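Local atomic coordinates of 3-oxosteroid 1-dehydrogenase (Sterolibacterium denitrificans, PDB entry 7P18), a protein that probably catalyses the FAD-dependent introduction of a 1,2 double bond into 3-oxosteroids, giving 3-oxo-Delta(1)-steroids and passing the electrons to an acceptor. Residues Ala19-Ala24 with Glu99-Asn104; Asp144-Leu149 with Leu198-Asp203; Ile326-Glu331 with Met397-Pro402; Gly501-Lys506 with Glu513-Ile518. All coordinates share one frame; numbering follows the deposited sequence.

Contact 1: residues Ala19-Ala24 with Glu99-Asn104; sequences AMLAAA and EYINAN
L21 and A24 of helix 17-28 meet Y100 and I101 of helix 84-104, a buried helix pair that illustrates how the helix after the first strand of a probable Rossmann-type fold packs against helix 84-104. The helix starts just after strand 10-13, and A19 fits the last position of a GxGxxA pattern, consistent with FAD binding. The segment axes stand 11.9 Å apart and cross at 65°. L21 comes first. Its CG lies anti to the backbone N (chi1 -170°), and this carries CD2 into the angle between the two partners, 3.8 Å from CG1 of I101 and 4.0 Å from CE2 of Y100, at the edge of the ring. M547 of helix 543-559 touches both L21 and I101. One turn further, A24 meets the phenol end of Y100, whose OH lies 3.2 Å from A24 O and 3.8 Å from A24 CB. The hydroxyl is hydrogen-bonded to D28, while R25 makes a cation-pi contact with the ring; both partners lie on helix 17-28. At the last turn of helix 84-104 the amide of N104 reaches back one turn, ND2 donating in the carbonyl plane to a lone pair of Y100 O at 2.9 Å.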
loop_
_atom_site.group_PDB
_atom_site.type_symbol
_atom_site.label_atom_id
_atom_site.label_comp_id
_atom_site.label_asym_id
_atom_site.label_seq_id
_atom_site.Cartn_x
_atom_site.Cartn_y
_atom_site.Cartn_z
ATOM N N ALA A 19 11.453 1.717 -8.347
ATOM C CA ALA A 19 12.689 1.224 -8.995
ATOM C C ALA A 19 12.524 1.206 -10.511
ATOM O O ALA A 19 13.437 1.699 -11.192
ATOM C CB ALA A 19 13.058 -0.142 -8.440
ATOM N N MET A 20 11.428 0.659 -11.033
ATOM C CA MET A 20 11.249 0.516 -12.487
ATOM C C MET A 20 11.040 1.899 -13.131
ATOM O O MET A 20 11.578 2.136 -14.256
ATOM C CB MET A 20 10.103 -0.457 -12.782
ATOM C CG MET A 20 10.443 -1.934 -12.377
ATOM S SD MET A 20 9.312 -3.152 -13.184
ATOM C CE MET A 20 7.865 -2.986 -12.149
ATOM N N LEU A 21 10.302 2.800 -12.457
ATOM C CA LEU A 21 10.106 4.204 -12.926
ATOM C C LEU A 21 11.471 4.892 -13.018
ATOM O O LEU A 21 11.765 5.486 -14.080
ATOM C CB LEU A 21 9.158 4.951 -11.979
ATOM C CG LEU A 21 8.649 6.335 -12.432
ATOM C CD1 LEU A 21 9.711 7.399 -12.249
ATOM C CD2 LEU A 21 8.180 6.320 -13.862
ATOM N N ALA A 22 12.288 4.807 -11.971
ATOM C CA ALA A 22 13.625 5.430 -11.939
ATOM C C ALA A 22 14.440 4.882 -13.117
ATOM O O ALA A 22 15.133 5.677 -13.793
ATOM C CB ALA A 22 14.299 5.227 -10.609
ATOM N N ALA A 23 14.356 3.577 -13.366
ATOM C CA ALA A 23 15.093 2.894 -14.454
ATOM C C ALA A 23 14.666 3.464 -15.816
ATOM O O ALA A 23 15.565 3.799 -16.647
ATOM C CB ALA A 23 14.868 1.394 -14.370
ATOM N N ALA A 24 13.382 3.586 -16.069
ATOM C CA ALA A 24 12.858 4.080 -17.358
ATOM C C ALA A 24 13.299 5.538 -17.535
ATOM O O ALA A 24 13.710 5.937 -18.662
ATOM C CB ALA A 24 11.361 3.955 -17.401
ATOM N N GLU A 99 2.844 13.058 -15.515
ATOM C CA GLU A 99 2.773 13.517 -16.932
ATOM C C GLU A 99 3.800 12.763 -17.769
ATOM O O GLU A 99 3.490 12.466 -18.933
ATOM C CB GLU A 99 3.028 15.021 -17.060
ATOM C CG GLU A 99 1.842 15.841 -16.639
ATOM C CD GLU A 99 2.035 17.340 -16.884
ATOM O OE1 GLU A 99 2.700 17.709 -17.866
ATOM O OE2 GLU A 99 1.472 18.099 -16.131
ATOM N N TYR A 100 4.965 12.478 -17.201
ATOM C CA TYR A 100 6.054 11.734 -17.846
ATOM C C TYR A 100 5.569 10.324 -18.175
ATOM O O TYR A 100 5.772 9.888 -19.327
ATOM C CB TYR A 100 7.323 11.684 -16.985
ATOM C CG TYR A 100 8.311 10.623 -17.409
ATOM C CD1 TYR A 100 8.993 10.695 -18.607
ATOM C CD2 TYR A 100 8.521 9.499 -16.619
ATOM C CE1 TYR A 100 9.851 9.680 -19.026
ATOM C CE2 TYR A 100 9.376 8.488 -17.009
ATOM C CZ TYR A 100 10.065 8.578 -18.205
ATOM O OH TYR A 100 10.921 7.557 -18.546
ATOM N N ILE A 101 4.975 9.630 -17.207
ATOM C CA ILE A 101 4.385 8.289 -17.475
ATOM C C ILE A 101 3.404 8.415 -18.650
ATOM O O ILE A 101 3.523 7.635 -19.618
ATOM C CB ILE A 101 3.701 7.698 -16.234
ATOM C CG1 ILE A 101 4.721 7.330 -15.156
ATOM C CG2 ILE A 101 2.863 6.511 -16.673
ATOM C CD1 ILE A 101 4.127 6.785 -13.870
ATOM N N ASN A 102 2.436 9.327 -18.551
ATOM C CA ASN A 102 1.304 9.390 -19.502
ATOM C C ASN A 102 1.810 9.690 -20.928
ATOM O O ASN A 102 1.246 9.111 -21.862
ATOM C CB ASN A 102 0.249 10.386 -19.065
ATOM C CG ASN A 102 -0.586 9.902 -17.918
ATOM O OD1 ASN A 102 -0.493 8.730 -17.534
ATOM N ND2 ASN A 102 -1.318 10.832 -17.311
ATOM N N ALA A 103 2.857 10.493 -21.077
ATOM C CA ALA A 103 3.363 10.928 -22.404
ATOM C C ALA A 103 4.311 9.855 -22.969
ATOM O O ALA A 103 4.463 9.812 -24.173
ATOM C CB ALA A 103 4.039 12.276 -22.311
ATOM N N ASN A 104 4.930 9.002 -22.143
ATOM C CA ASN A 104 6.056 8.164 -22.627
ATOM C C ASN A 104 5.805 6.659 -22.420
ATOM O O ASN A 104 6.761 5.907 -22.649
ATOM C CB ASN A 104 7.353 8.635 -21.980
ATOM C CG ASN A 104 7.665 10.056 -22.380
ATOM O OD1 ASN A 104 8.152 10.268 -23.476
ATOM N ND2 ASN A 104 7.365 11.028 -21.527
#

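Contact 2: residues Asp144-Leu149 with Leu198-Asp203; sequences DEFANL and LKSRHD
An ST turn at S200 supplies the two residues, S200 and H202, that meet the ring of F146 in this surface contact. In the turn, S200 OG accepts from the backbone N of H202 at 3.3 Å, a bond bent to 149° that ties the serine side chain to the backbone two residues on. Across the gap F146 points its ring at the turn, CG being anti to its own backbone N (chi1 178°), and the ring is met at its edge. CZ lies 3.9 Å from CB of H202, which sits in the ring plane, and CE2 is 4.2 Å from OG of S200. The side chains of F146 and H202 cross at a slant, with imidazole CD2 of H202 4.2 Å from both CE2 and CZ of F146. The contacts between the segments are van der Waals ones, over a small area. The 3-10 segment that carries F146 is braced separately: N148 ND2 gives a nearly straight bond (175°) to E145 OE1, 3.0 Å away, arriving from above the carboxylate plane. Beyond the contact, L149 packs on helix 208-222 and F146 on A139, just past strand 131-138. The other loop joins helix 194-197 to strand 205-206, and is fastened to that helix where W196 and R197 hydrogen-bond to the carbonyl of H202.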
loop_
_atom_site.group_PDB
_atom_site.type_symbol
_atom_site.label_atom_id
_atom_site.label_comp_id
_atom_site.label_asym_id
_atom_site.label_seq_id
_atom_site.Cartn_x
_atom_site.Cartn_y
_atom_site.Cartn_z
ATOM N N ASP A 144 6.200 -12.999 -23.321
ATOM C CA ASP A 144 6.606 -14.072 -22.381
ATOM C C ASP A 144 6.935 -13.483 -20.997
ATOM O O ASP A 144 6.909 -14.256 -20.029
ATOM C CB ASP A 144 7.766 -14.890 -22.943
ATOM C CG ASP A 144 7.385 -15.703 -24.168
ATOM O OD1 ASP A 144 6.243 -16.196 -24.232
ATOM O OD2 ASP A 144 8.237 -15.818 -25.046
ATOM N N GLU A 145 7.160 -12.166 -20.871
ATOM C CA GLU A 145 7.458 -11.542 -19.544
ATOM C C GLU A 145 6.216 -11.497 -18.653
ATOM O O GLU A 145 6.372 -11.336 -17.420
ATOM C CB GLU A 145 8.135 -10.184 -19.728
ATOM C CG GLU A 145 9.586 -10.316 -20.167
ATOM C CD GLU A 145 10.468 -11.126 -19.232
ATOM O OE1 GLU A 145 10.124 -11.256 -18.030
ATOM O OE2 GLU A 145 11.465 -11.667 -19.721
ATOM N N PHE A 146 5.017 -11.702 -19.193
ATOM C CA PHE A 146 3.807 -11.874 -18.366
ATOM C C PHE A 146 4.040 -12.986 -17.337
ATOM O O PHE A 146 3.599 -12.840 -16.178
ATOM C CB PHE A 146 2.567 -12.117 -19.220
ATOM C CG PHE A 146 1.334 -12.348 -18.390
ATOM C CD1 PHE A 146 0.873 -11.357 -17.535
ATOM C CD2 PHE A 146 0.667 -13.571 -18.419
ATOM C CE1 PHE A 146 -0.250 -11.554 -16.758
ATOM C CE2 PHE A 146 -0.424 -13.787 -17.594
ATOM C CZ PHE A 146 -0.905 -12.770 -16.802
ATOM N N ALA A 147 4.789 -14.033 -17.701
ATOM C CA ALA A 147 5.015 -15.210 -16.827
ATOM C C ALA A 147 5.717 -14.792 -15.531
ATOM O O ALA A 147 5.556 -15.496 -14.532
ATOM C CB ALA A 147 5.821 -16.267 -17.569
ATOM N N ASN A 148 6.459 -13.676 -15.544
ATOM C CA ASN A 148 7.315 -13.235 -14.410
ATOM C C ASN A 148 6.705 -12.066 -13.618
ATOM O O ASN A 148 7.365 -11.613 -12.653
ATOM C CB ASN A 148 8.709 -12.903 -14.936
ATOM C CG ASN A 148 9.383 -14.111 -15.554
ATOM O OD1 ASN A 148 9.321 -15.211 -14.990
ATOM N ND2 ASN A 148 10.051 -13.889 -16.681
ATOM N N LEU A 149 5.487 -11.626 -13.948
ATOM C CA LEU A 149 4.749 -10.599 -13.158
ATOM C C LEU A 149 4.320 -11.207 -11.819
ATOM O O LEU A 149 3.704 -12.322 -11.814
ATOM C CB LEU A 149 3.543 -10.107 -13.961
ATOM C CG LEU A 149 2.554 -9.174 -13.248
ATOM C CD1 LEU A 149 3.203 -7.862 -12.830
ATOM C CD2 LEU A 149 1.366 -8.884 -14.145
ATOM N N LEU A 198 -7.940 -19.237 -23.836
ATOM C CA LEU A 198 -7.485 -20.612 -24.186
ATOM C C LEU A 198 -6.039 -20.855 -23.731
ATOM O O LEU A 198 -5.657 -22.036 -23.655
ATOM C CB LEU A 198 -7.631 -20.830 -25.696
ATOM C CG LEU A 198 -9.072 -20.955 -26.197
ATOM C CD1 LEU A 198 -9.122 -21.060 -27.712
ATOM C CD2 LEU A 198 -9.778 -22.137 -25.546
ATOM N N LYS A 199 -5.263 -19.813 -23.410
ATOM C CA LYS A 199 -3.853 -19.995 -22.964
ATOM C C LYS A 199 -3.687 -19.590 -21.497
ATOM O O LYS A 199 -2.665 -19.990 -20.925
ATOM C CB LYS A 199 -2.866 -19.251 -23.867
ATOM C CG LYS A 199 -3.430 -18.034 -24.577
ATOM C CD LYS A 199 -2.410 -17.309 -25.402
ATOM C CE LYS A 199 -1.360 -16.628 -24.555
ATOM N NZ LYS A 199 -0.356 -15.962 -25.415
ATOM N N SER A 200 -4.659 -18.903 -20.883
ATOM C CA SER A 200 -4.549 -18.402 -19.481
ATOM C C SER A 200 -5.918 -18.264 -18.812
ATOM O O SER A 200 -6.852 -17.773 -19.459
ATOM C CB SER A 200 -3.800 -17.080 -19.469
ATOM O OG SER A 200 -3.384 -16.760 -18.154
ATOM N N ARG A 201 -6.007 -18.634 -17.539
ATOM C CA ARG A 201 -7.155 -18.371 -16.623
ATOM C C ARG A 201 -7.018 -16.985 -15.949
ATOM O O ARG A 201 -7.958 -16.578 -15.252
ATOM C CB ARG A 201 -7.256 -19.473 -15.569
ATOM C CG ARG A 201 -7.189 -20.880 -16.155
ATOM C CD ARG A 201 -7.774 -21.973 -15.271
ATOM N NE ARG A 201 -9.162 -21.730 -14.903
ATOM C CZ ARG A 201 -10.216 -21.833 -15.720
ATOM N NH1 ARG A 201 -10.064 -22.184 -16.987
ATOM N NH2 ARG A 201 -11.433 -21.579 -15.263
ATOM N N HIS A 202 -5.873 -16.309 -16.096
ATOM C CA HIS A 202 -5.646 -14.906 -15.637
ATOM C C HIS A 202 -6.305 -13.939 -16.623
ATOM O O HIS A 202 -6.139 -14.131 -17.847
ATOM C CB HIS A 202 -4.146 -14.585 -15.564
ATOM C CG HIS A 202 -3.402 -15.369 -14.539
ATOM N ND1 HIS A 202 -3.840 -15.465 -13.230
ATOM C CD2 HIS A 202 -2.236 -16.044 -14.615
ATOM C CE1 HIS A 202 -2.980 -16.189 -12.538
ATOM N NE2 HIS A 202 -1.981 -16.561 -13.381
ATOM N N ASP A 203 -6.975 -12.902 -16.114
ATOM C CA ASP A 203 -7.451 -11.791 -16.973
ATOM C C ASP A 203 -6.223 -11.199 -17.646
ATOM O O ASP A 203 -5.209 -10.924 -16.955
ATOM C CB ASP A 203 -8.256 -10.771 -16.167
ATOM C CG ASP A 203 -9.021 -9.765 -16.993
ATOM O OD1 ASP A 203 -8.759 -9.659 -18.216
ATOM O OD2 ASP A 203 -9.828 -9.044 -16.373
#

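Contact 3: residues Ile326-Glu331 with Met397-Pro402; sequences IHVPGE and MGPLMP
P399 presses its ring against V328 and I326, the close-packed part of a contact between the end of strand 320-326, with the loop after it, and the loop after helix 389-394. The nearest approach is V328 CG2 to P399 CG at 3.7 Å. CG2 is the branch beside the backbone N of V328; CG1 lies anti to that nitrogen (chi1 -178°). I326 uses CG2 as well, resting 4.0 Å from P399 CD, so its methyl and that of V328 meet neighbouring stretches of one pyrrolidine ring. A type II' turn from M397 to L400 presents the proline, closed by L400 N to M397 O at 3.0 Å and M397 N to L400 O at 2.8 Å; G398 supplies the positive phi, and its N is taken up by E340. Further along, the packing gives way to solvent: V328 begins a type II turn through P329 and G330, closed by E331 N to V328 O at 3.0 Å, where G330 and E331 are exposed. T335 of strand 335-336 touches both V328 and P399. Between the segments the chemistry is purely apolar, which implies that this contact contributes through packing rather than directed bonds, each turn being closed by its own backbone bonds.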
loop_
_atom_site.group_PDB
_atom_site.type_symbol
_atom_site.label_atom_id
_atom_site.label_comp_id
_atom_site.label_asym_id
_atom_site.label_seq_id
_atom_site.Cartn_x
_atom_site.Cartn_y
_atom_site.Cartn_z
ATOM N N ILE A 326 -6.019 -9.866 8.301
ATOM C CA ILE A 326 -6.789 -11.129 8.549
ATOM C C ILE A 326 -5.983 -12.323 8.027
ATOM O O ILE A 326 -5.642 -12.374 6.810
ATOM C CB ILE A 326 -8.153 -11.087 7.829
ATOM C CG1 ILE A 326 -9.006 -9.888 8.244
ATOM C CG2 ILE A 326 -8.918 -12.404 7.996
ATOM C CD1 ILE A 326 -9.325 -9.814 9.691
ATOM N N HIS A 327 -5.821 -13.313 8.894
ATOM C CA HIS A 327 -5.174 -14.597 8.560
ATOM C C HIS A 327 -6.146 -15.369 7.656
ATOM O O HIS A 327 -7.362 -15.461 8.007
ATOM C CB HIS A 327 -4.848 -15.384 9.816
ATOM C CG HIS A 327 -4.533 -16.808 9.530
ATOM N ND1 HIS A 327 -3.361 -17.200 8.930
ATOM C CD2 HIS A 327 -5.272 -17.918 9.716
ATOM C CE1 HIS A 327 -3.399 -18.504 8.746
ATOM N NE2 HIS A 327 -4.557 -18.968 9.220
ATOM N N VAL A 328 -5.641 -15.826 6.536
ATOM C CA VAL A 328 -6.341 -16.781 5.639
ATOM C C VAL A 328 -5.527 -18.058 5.550
ATOM O O VAL A 328 -4.408 -18.045 5.039
ATOM C CB VAL A 328 -6.574 -16.196 4.251
ATOM C CG1 VAL A 328 -7.340 -17.170 3.370
ATOM C CG2 VAL A 328 -7.323 -14.878 4.379
ATOM N N PRO A 329 -6.106 -19.213 5.947
ATOM C CA PRO A 329 -5.375 -20.493 5.845
ATOM C C PRO A 329 -4.822 -20.728 4.435
ATOM O O PRO A 329 -5.480 -20.491 3.459
ATOM C CB PRO A 329 -6.414 -21.551 6.248
ATOM C CG PRO A 329 -7.390 -20.775 7.132
ATOM C CD PRO A 329 -7.442 -19.375 6.540
ATOM N N GLY A 330 -3.570 -21.164 4.365
ATOM C CA GLY A 330 -2.958 -21.513 3.090
ATOM C C GLY A 330 -2.399 -20.299 2.385
ATOM O O GLY A 330 -1.747 -20.511 1.377
ATOM N N GLU A 331 -2.591 -19.074 2.899
ATOM C CA GLU A 331 -2.089 -17.861 2.188
ATOM C C GLU A 331 -0.896 -17.281 2.961
ATOM O O GLU A 331 -0.965 -17.127 4.176
ATOM C CB GLU A 331 -3.243 -16.893 1.953
ATOM C CG GLU A 331 -4.170 -17.387 0.866
ATOM C CD GLU A 331 -5.289 -16.434 0.483
ATOM O OE1 GLU A 331 -5.275 -15.258 0.949
ATOM O OE2 GLU A 331 -6.203 -16.878 -0.244
ATOM N N MET A 397 -15.818 -8.686 3.665
ATOM C CA MET A 397 -14.877 -8.336 4.759
ATOM C C MET A 397 -13.589 -9.143 4.551
ATOM O O MET A 397 -13.536 -10.326 4.922
ATOM C CB MET A 397 -15.488 -8.597 6.130
ATOM C CG MET A 397 -14.638 -8.026 7.284
ATOM S SD MET A 397 -14.303 -6.255 7.193
ATOM C CE MET A 397 -15.944 -5.557 7.407
ATOM N N GLY A 398 -12.598 -8.519 3.929
ATOM C CA GLY A 398 -11.368 -9.187 3.484
ATOM C C GLY A 398 -11.684 -10.416 2.660
ATOM O O GLY A 398 -12.376 -10.307 1.643
ATOM N N PRO A 399 -11.255 -11.632 3.083
ATOM C CA PRO A 399 -11.539 -12.828 2.306
ATOM C C PRO A 399 -13.029 -13.221 2.266
ATOM O O PRO A 399 -13.362 -13.984 1.422
ATOM C CB PRO A 399 -10.729 -13.924 3.019
ATOM C CG PRO A 399 -10.678 -13.434 4.456
ATOM C CD PRO A 399 -10.531 -11.935 4.341
ATOM N N LEU A 400 -13.877 -12.704 3.147
ATOM C CA LEU A 400 -15.330 -13.033 3.117
ATOM C C LEU A 400 -16.002 -12.186 2.032
ATOM O O LEU A 400 -15.910 -10.963 2.102
ATOM C CB LEU A 400 -16.006 -12.734 4.447
ATOM C CG LEU A 400 -15.611 -13.606 5.624
ATOM C CD1 LEU A 400 -16.532 -13.296 6.795
ATOM C CD2 LEU A 400 -15.707 -15.074 5.253
ATOM N N MET A 401 -16.615 -12.837 1.066
ATOM C CA MET A 401 -17.530 -12.190 0.095
ATOM C C MET A 401 -18.917 -12.120 0.722
ATOM O O MET A 401 -19.216 -12.846 1.676
ATOM C CB MET A 401 -17.540 -12.966 -1.225
ATOM C CG MET A 401 -16.217 -12.844 -1.995
ATOM S SD MET A 401 -15.817 -11.104 -2.311
ATOM C CE MET A 401 -14.548 -10.733 -1.094
ATOM N N PRO A 402 -19.804 -11.215 0.245
ATOM C CA PRO A 402 -21.151 -11.111 0.815
ATOM C C PRO A 402 -21.838 -12.491 0.848
ATOM O O PRO A 402 -21.693 -13.253 -0.130
ATOM C CB PRO A 402 -21.874 -10.154 -0.125
ATOM C CG PRO A 402 -20.749 -9.337 -0.754
ATOM C CD PRO A 402 -19.597 -10.318 -0.907
#

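Contact 4: residues Gly501-Lys506 with Glu513-Ile518; sequences GLLTDK and ESDRPI
Van der Waals contact between unlike groups comes first: L503 meets D515, and D505 meets P517. The isobutyl end of L503 reaches over to the aspartate, its CD2 lying 3.9 Å from D515 OD1, a methyl against a carboxylate oxygen with the two side chains crossing at a slant. L503 attains this with CG opposite its backbone N (chi1 -179°), which turns CD2 toward D515. D515 has a positive phi (62°) and is exposed, whereas L503 is buried. At the other point of touch, D505 OD2 stands 4.3 Å from CG of P517, a looser approach than that of the leucine. L503 and D505 lie on the first arm of a hairpin-like reversal between strands 486-502 and 509-511, as the backbone bonding of L503 with L511 suggests; D515 and P517 come after its second arm, where 513-518 passes alongside 501-506. L511 also touches D505 and P517, and so lies within the same small group. Polar bonds form the second kind of interaction. D505 OD2, besides brushing the proline, makes a salt bridge to R509, while OD1 accepts a hydrogen bond from the backbone N of D507, two residues on, as in an Asx turn; with its two oxygens engaged in this way, the carboxylate is probably limited in its rotation about the CB-CG bond.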
loop_
_atom_site.group_PDB
_atom_site.type_symbol
_atom_site.label_atom_id
_atom_site.label_comp_id
_atom_site.label_asym_id
_atom_site.label_seq_id
_atom_site.Cartn_x
_atom_site.Cartn_y
_atom_site.Cartn_z
ATOM N N GLY A 501 13.415 4.259 7.296
ATOM C CA GLY A 501 14.494 3.758 6.451
ATOM C C GLY A 501 15.602 4.766 6.334
ATOM O O GLY A 501 15.702 5.660 7.192
ATOM N N LEU A 502 16.390 4.612 5.295
ATOM C CA LEU A 502 17.568 5.472 5.056
ATOM C C LEU A 502 17.098 6.916 4.868
ATOM O O LEU A 502 16.154 7.158 4.118
ATOM C CB LEU A 502 18.308 4.961 3.826
ATOM C CG LEU A 502 18.798 3.517 3.884
ATOM C CD1 LEU A 502 19.604 3.193 2.656
ATOM C CD2 LEU A 502 19.609 3.261 5.139
ATOM N N LEU A 503 17.741 7.840 5.570
ATOM C CA LEU A 503 17.455 9.283 5.439
ATOM C C LEU A 503 17.980 9.736 4.085
ATOM O O LEU A 503 19.131 9.382 3.704
ATOM C CB LEU A 503 18.098 10.056 6.589
ATOM C CG LEU A 503 17.828 11.554 6.559
ATOM C CD1 LEU A 503 16.348 11.849 6.685
ATOM C CD2 LEU A 503 18.631 12.243 7.649
ATOM N N THR A 504 17.165 10.463 3.341
ATOM C CA THR A 504 17.548 11.059 2.060
ATOM C C THR A 504 17.283 12.567 2.076
ATOM O O THR A 504 16.524 13.061 2.952
ATOM C CB THR A 504 16.797 10.417 0.877
ATOM O OG1 THR A 504 15.374 10.606 1.033
ATOM C CG2 THR A 504 17.133 8.944 0.794
ATOM N N ASP A 505 17.825 13.236 1.074
ATOM C CA ASP A 505 17.579 14.663 0.769
ATOM C C ASP A 505 16.532 14.731 -0.336
ATOM O O ASP A 505 15.957 13.686 -0.724
ATOM C CB ASP A 505 18.871 15.412 0.431
ATOM C CG ASP A 505 19.517 15.036 -0.888
ATOM O OD1 ASP A 505 18.865 14.324 -1.699
ATOM O OD2 ASP A 505 20.681 15.482 -1.123
ATOM N N LYS A 506 16.292 15.947 -0.834
ATOM C CA LYS A 506 15.226 16.258 -1.812
ATOM C C LYS A 506 15.467 15.568 -3.149
ATOM O O LYS A 506 14.535 15.482 -3.934
ATOM C CB LYS A 506 15.135 17.776 -1.991
ATOM C CG LYS A 506 16.363 18.384 -2.644
ATOM C CD LYS A 506 16.221 19.840 -2.972
ATOM C CE LYS A 506 17.500 20.371 -3.577
ATOM N NZ LYS A 506 17.426 21.839 -3.604
ATOM N N GLU A 513 25.417 10.326 9.059
ATOM C CA GLU A 513 25.037 10.841 10.405
ATOM C C GLU A 513 25.309 12.354 10.503
ATOM O O GLU A 513 24.770 13.006 11.432
ATOM C CB GLU A 513 25.746 10.004 11.474
ATOM C CG GLU A 513 25.291 8.556 11.501
ATOM C CD GLU A 513 23.862 8.313 11.987
ATOM O OE1 GLU A 513 23.213 9.270 12.423
ATOM O OE2 GLU A 513 23.370 7.140 11.895
ATOM N N SER A 514 26.080 12.916 9.567
ATOM C CA SER A 514 26.410 14.364 9.509
ATOM C C SER A 514 25.580 15.085 8.453
ATOM O O SER A 514 25.919 16.223 8.187
ATOM C CB SER A 514 27.884 14.573 9.270
ATOM O OG SER A 514 28.626 13.983 10.331
ATOM N N ASP A 515 24.523 14.465 7.909
ATOM C CA ASP A 515 23.683 15.046 6.822
ATOM C C ASP A 515 24.511 15.275 5.553
ATOM O O ASP A 515 24.069 16.040 4.700
ATOM C CB ASP A 515 23.003 16.358 7.245
ATOM C CG ASP A 515 21.934 16.164 8.312
ATOM O OD1 ASP A 515 20.988 15.355 8.076
ATOM O OD2 ASP A 515 22.051 16.821 9.375
ATOM N N ARG A 516 25.643 14.601 5.392
ATOM C CA ARG A 516 26.447 14.670 4.148
ATOM C C ARG A 516 25.985 13.575 3.198
ATOM O O ARG A 516 25.932 12.407 3.595
ATOM C CB ARG A 516 27.925 14.509 4.499
ATOM C CG ARG A 516 28.844 14.654 3.298
ATOM C CD ARG A 516 30.327 14.482 3.612
ATOM N NE ARG A 516 31.133 14.591 2.394
ATOM C CZ ARG A 516 31.342 13.602 1.500
ATOM N NH1 ARG A 516 30.824 12.390 1.671
ATOM N NH2 ARG A 516 32.083 13.831 0.427
ATOM N N PRO A 517 25.648 13.893 1.927
ATOM C CA PRO A 517 25.335 12.868 0.941
ATOM C C PRO A 517 26.472 11.856 0.780
ATOM O O PRO A 517 27.651 12.243 0.700
ATOM C CB PRO A 517 25.118 13.605 -0.382
ATOM C CG PRO A 517 24.782 15.000 0.058
ATOM C CD PRO A 517 25.524 15.239 1.355
ATOM N N ILE A 518 26.093 10.581 0.725
ATOM C CA ILE A 518 26.998 9.500 0.280
ATOM C C ILE A 518 26.974 9.528 -1.238
ATOM O O ILE A 518 25.963 9.187 -1.847
ATOM C CB ILE A 518 26.618 8.139 0.883
ATOM C CG1 ILE A 518 26.604 8.211 2.406
ATOM C CG2 ILE A 518 27.559 7.063 0.384
ATOM C CD1 ILE A 518 26.123 6.940 3.103
#

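From the N terminus, the four contacts follow one another in series: each closes before the next opens, so none nest or cross. Contact 1 closes a loop of 74 intervening residues, bringing helix 84-104 back to the first helix of the nucleotide-binding part. Contact 2 closes 48 residues, about half of them helical, between loops near strands 131-138 and 205-206; its nearest atoms are about 7 Å from those of contact 1. Contact 3 spans 65 residues and joins loops that follow strand 320-326 and helix 389-394, on the opposite side of the chain's centre from contacts 1 and 4. Contact 4 is local, with six residues between its segments at the end of strand 486-502.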